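Local coordinates for protein histidine kinase (Methanosarcina mazei, PDB 3LI9) that probably acts as a membrane-bound sensor histidine kinase that phosphorylates a protein histidine with ATP, this chain being its extracellular double-PDC sensor domain, at residues Arg55-Met59 with His97-Phe103. Sequence-based numbering, arbitrary orientation.
Sequences REEAM and HDSTGRF
Arg55, in the first turn of helix 55-67, reaches along the ring of Phe103 into the loop between strands 74-79 and 105-108. Its chain is extended from CG to NE, with CG over one ring face, a CH-pi contact 4.0 Å from CG to the Phe103 centroid. The two side chains run in opposite directions, Phe103 CB lying over one guanidinium face, towards its rim. A chi1 of -162°, setting CG opposite the main-chain N, directs the Phe103 ring at the helix, where Ala58 CB meets its rim at CE2 (3.6 Å) and selenomethionine Met59 CG at CZ (3.8 Å). Arg55 NH1 serves two acceptors: Gly101 O at 2.8 Å, and His97 NE2 at 3.0 Å, near both the imidazole and guanidinium planes. With ND1 donating to Pro95 O and NE2 accepting from Arg55, the His97 ring is held from both nitrogens, consistent with a neutral imidazole.

Beyond this buried cluster the type I turn from Asp98 to Gly101 swings away, with Ser99 and Thr100 exposed. It is braced internally: Asp98 OD1 accepts from Thr100 N (3.0 Å) in an Asx turn, Thr100 OG1 from Arg102 N in an ST turn. Arg55 NH2 forms salt bridges to Asp85 and Asp88, so the buried charge is probably balanced. Replacing Arg55 by alanine is likely to leave both aspartates without their counter-charge, Gly101 O and His97 NE2 without this donor, and part of a Phe103 face uncovered. One arginine thus pins the helix start to two parts of a single loop, at the end far from the chain termini and probably from the membrane.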
ATOM      1  N   ARG A  55       3.206   8.988  26.943  1.00 16.28           N
ATOM      2  CA  ARG A  55       2.449   9.232  25.679  1.00 15.12           C
ATOM      3  C   ARG A  55       3.026  10.358  24.898  1.00 13.70           C
ATOM      4  O   ARG A  55       3.071  10.264  23.620  1.00 16.07           O
ATOM      5  CB  ARG A  55       0.936   9.515  25.969  1.00 13.42           C
ATOM      6  CG  ARG A  55       0.272   8.257  26.484  1.00 13.29           C
ATOM      7  CD  ARG A  55      -1.287   8.478  26.664  1.00 12.89           C
ATOM      8  NE  ARG A  55      -1.897   7.270  27.290  1.00 15.57           N
ATOM      9  CZ  ARG A  55      -3.112   6.801  26.999  1.00 14.34           C
ATOM     10  NH1 ARG A  55      -3.836   7.344  26.001  1.00 13.62           N
ATOM     11  NH2 ARG A  55      -3.606   5.738  27.664  1.00 17.38           N
ATOM     12  N   GLU A  56       3.527  11.406  25.566  1.00 14.71           N
ATOM     13  CA  GLU A  56       4.090  12.549  24.822  1.00 16.06           C
ATOM     14  C   GLU A  56       5.366  12.158  24.101  1.00 14.67           C
ATOM     15  O   GLU A  56       5.570  12.533  22.962  1.00 13.99           O
ATOM     16  CB  GLU A  56       4.470  13.735  25.759  1.00 17.06           C
ATOM     17  CG  GLU A  56       3.285  14.375  26.486  1.00 29.14           C
ATOM     18  CD  GLU A  56       2.403  15.224  25.553  1.00 39.82           C
ATOM     19  OE1 GLU A  56       2.909  15.663  24.493  1.00 41.73           O
ATOM     20  OE2 GLU A  56       1.203  15.447  25.904  1.00 43.94           O
ATOM     21  N   GLU A  57       6.158  11.290  24.729  1.00 14.66           N
ATOM     22  CA  GLU A  57       7.392  10.847  24.069  1.00 13.64           C
ATOM     23  C   GLU A  57       7.036   9.936  22.856  1.00 14.06           C
ATOM     24  O   GLU A  57       7.706  10.015  21.812  1.00 13.50           O
ATOM     25  CB  GLU A  57       8.270  10.066  25.062  1.00 14.97           C
ATOM     26  CG  GLU A  57       9.549   9.550  24.415  1.00 16.37           C
ATOM     27  CD  GLU A  57      10.584   9.131  25.457  1.00 21.79           C
ATOM     28  OE1 GLU A  57      10.506   8.001  25.890  1.00 25.74           O
ATOM     29  OE2 GLU A  57      11.342   9.973  25.922  1.00 25.86           O
ATOM     30  N   ALA A  58       6.055   9.037  23.015  1.00 12.09           N
ATOM     31  CA  ALA A  58       5.691   8.183  21.902  1.00 13.12           C
ATOM     32  C   ALA A  58       5.120   9.033  20.728  1.00 12.38           C
ATOM     33  O   ALA A  58       5.401   8.735  19.547  1.00 12.03           O
ATOM     34  CB  ALA A  58       4.706   7.109  22.329  1.00 13.11           C
HETATM   35  N   MSE A  59       4.424  10.125  21.060  1.00 12.80           N
HETATM   36  CA  MSE A  59       3.914  11.039  20.021  1.00 11.59           C
HETATM   37  C   MSE A  59       5.150  11.713  19.346  1.00 13.55           C
HETATM   38  O   MSE A  59       5.134  11.912  18.122  1.00 13.40           O
HETATM   39  CB  MSE A  59       2.857  11.991  20.654  1.00 13.19           C
HETATM   40  CG  MSE A  59       1.616  11.170  20.873  1.00 14.20           C
HETATM   41 SE   MSE A  59       0.218  12.421  21.602  1.00 29.90          SE
HETATM   42  CE  MSE A  59       0.725  12.403  23.178  1.00 23.02           C
ATOM     43  N   HIS A  97      -6.454  12.574  21.243  1.00 14.13           N
ATOM     44  CA  HIS A  97      -7.224  11.394  21.786  1.00 13.02           C
ATOM     45  C   HIS A  97      -8.709  11.569  21.498  1.00 14.79           C
ATOM     46  O   HIS A  97      -9.162  12.695  21.124  1.00 15.45           O
ATOM     47  CB  HIS A  97      -7.012  11.355  23.306  1.00 14.00           C
ATOM     48  CG  HIS A  97      -5.628  10.894  23.678  1.00 13.30           C
ATOM     49  ND1 HIS A  97      -4.519  11.715  23.600  1.00 14.31           N
ATOM     50  CD2 HIS A  97      -5.187   9.703  24.173  1.00 16.29           C
ATOM     51  CE1 HIS A  97      -3.459  11.054  24.053  1.00 15.04           C
ATOM     52  NE2 HIS A  97      -3.826   9.838  24.373  1.00 14.12           N
ATOM     53  N   ASP A  98      -9.444  10.484  21.684  1.00 15.43           N
ATOM     54  CA  ASP A  98     -10.908  10.552  21.545  1.00 16.07           C
ATOM     55  C   ASP A  98     -11.564  10.213  22.903  1.00 15.34           C
ATOM     56  O   ASP A  98     -10.935  10.226  23.937  1.00 16.27           O
ATOM     57  CB  ASP A  98     -11.369   9.645  20.383  1.00 15.58           C
ATOM     58  CG  ASP A  98     -11.161   8.187  20.651  1.00 16.47           C
ATOM     59  OD1 ASP A  98     -10.933   7.795  21.820  1.00 16.90           O
ATOM     60  OD2 ASP A  98     -11.162   7.422  19.657  1.00 19.01           O
ATOM     61  N   SER A  99     -12.881   9.985  22.880  1.00 16.92           N
ATOM     62  CA  SER A  99     -13.581   9.881  24.182  1.00 18.31           C
ATOM     63  C   SER A  99     -13.271   8.545  24.916  1.00 19.95           C
ATOM     64  O   SER A  99     -13.682   8.375  26.056  1.00 19.81           O
ATOM     65  CB  SER A  99     -15.100   9.964  23.913  1.00 18.99           C
ATOM     66  OG  SER A  99     -15.426   8.806  23.171  1.00 27.24           O
ATOM     67  N   THR A 100     -12.562   7.609  24.287  1.00 18.66           N
ATOM     68  CA  THR A 100     -12.158   6.358  24.972  1.00 19.25           C
ATOM     69  C   THR A 100     -10.904   6.573  25.843  1.00 18.82           C
ATOM     70  O   THR A 100     -10.655   5.826  26.771  1.00 17.50           O
ATOM     71  CB  THR A 100     -11.863   5.198  23.981  1.00 21.46           C
ATOM     72  OG1 THR A 100     -10.650   5.511  23.272  1.00 19.59           O
ATOM     73  CG2 THR A 100     -12.963   4.958  22.990  1.00 21.78           C
ATOM     74  N   GLY A 101     -10.031   7.530  25.488  1.00 15.73           N
ATOM     75  CA  GLY A 101      -8.766   7.658  26.221  1.00 15.24           C
ATOM     76  C   GLY A 101      -7.713   6.634  25.700  1.00 15.30           C
ATOM     77  O   GLY A 101      -6.574   6.670  26.167  1.00 15.53           O
ATOM     78  N   ARG A 102      -8.098   5.778  24.761  1.00 14.66           N
ATOM     79  CA  ARG A 102      -7.162   4.759  24.186  1.00 15.47           C
ATOM     80  C   ARG A 102      -6.007   5.507  23.517  1.00 15.23           C
ATOM     81  O   ARG A 102      -6.239   6.630  23.001  1.00 15.03           O
ATOM     82  CB  ARG A 102      -7.814   3.843  23.156  1.00 15.34           C
ATOM     83  CG  ARG A 102      -8.820   2.857  23.834  1.00 17.03           C
ATOM     84  CD  ARG A 102      -9.646   2.015  22.898  1.00 18.03           C
ATOM     85  NE  ARG A 102      -8.839   1.157  22.012  1.00 17.80           N
ATOM     86  CZ  ARG A 102      -9.360   0.319  21.165  1.00 16.76           C
ATOM     87  NH1 ARG A 102     -10.702   0.212  21.172  1.00 19.81           N
ATOM     88  NH2 ARG A 102      -8.599  -0.393  20.308  1.00 17.29           N
ATOM     89  N   PHE A 103      -4.803   4.951  23.555  1.00 13.78           N
ATOM     90  CA  PHE A 103      -3.673   5.624  22.833  1.00 13.80           C
ATOM     91  C   PHE A 103      -3.757   5.290  21.363  1.00 13.92           C
ATOM     92  O   PHE A 103      -3.384   4.206  20.947  1.00 15.53           O
ATOM     93  CB  PHE A 103      -2.319   5.168  23.414  1.00 13.87           C
ATOM     94  CG  PHE A 103      -1.167   6.072  23.074  1.00 14.32           C
ATOM     95  CD1 PHE A 103      -1.311   7.469  23.054  1.00 11.70           C
ATOM     96  CD2 PHE A 103       0.086   5.507  22.748  1.00 13.83           C
ATOM     97  CE1 PHE A 103      -0.259   8.281  22.782  1.00 12.67           C
ATOM     98  CE2 PHE A 103       1.170   6.368  22.431  1.00 13.25           C
ATOM     99  CZ  PHE A 103       0.988   7.754  22.450  1.00 14.18           C
TER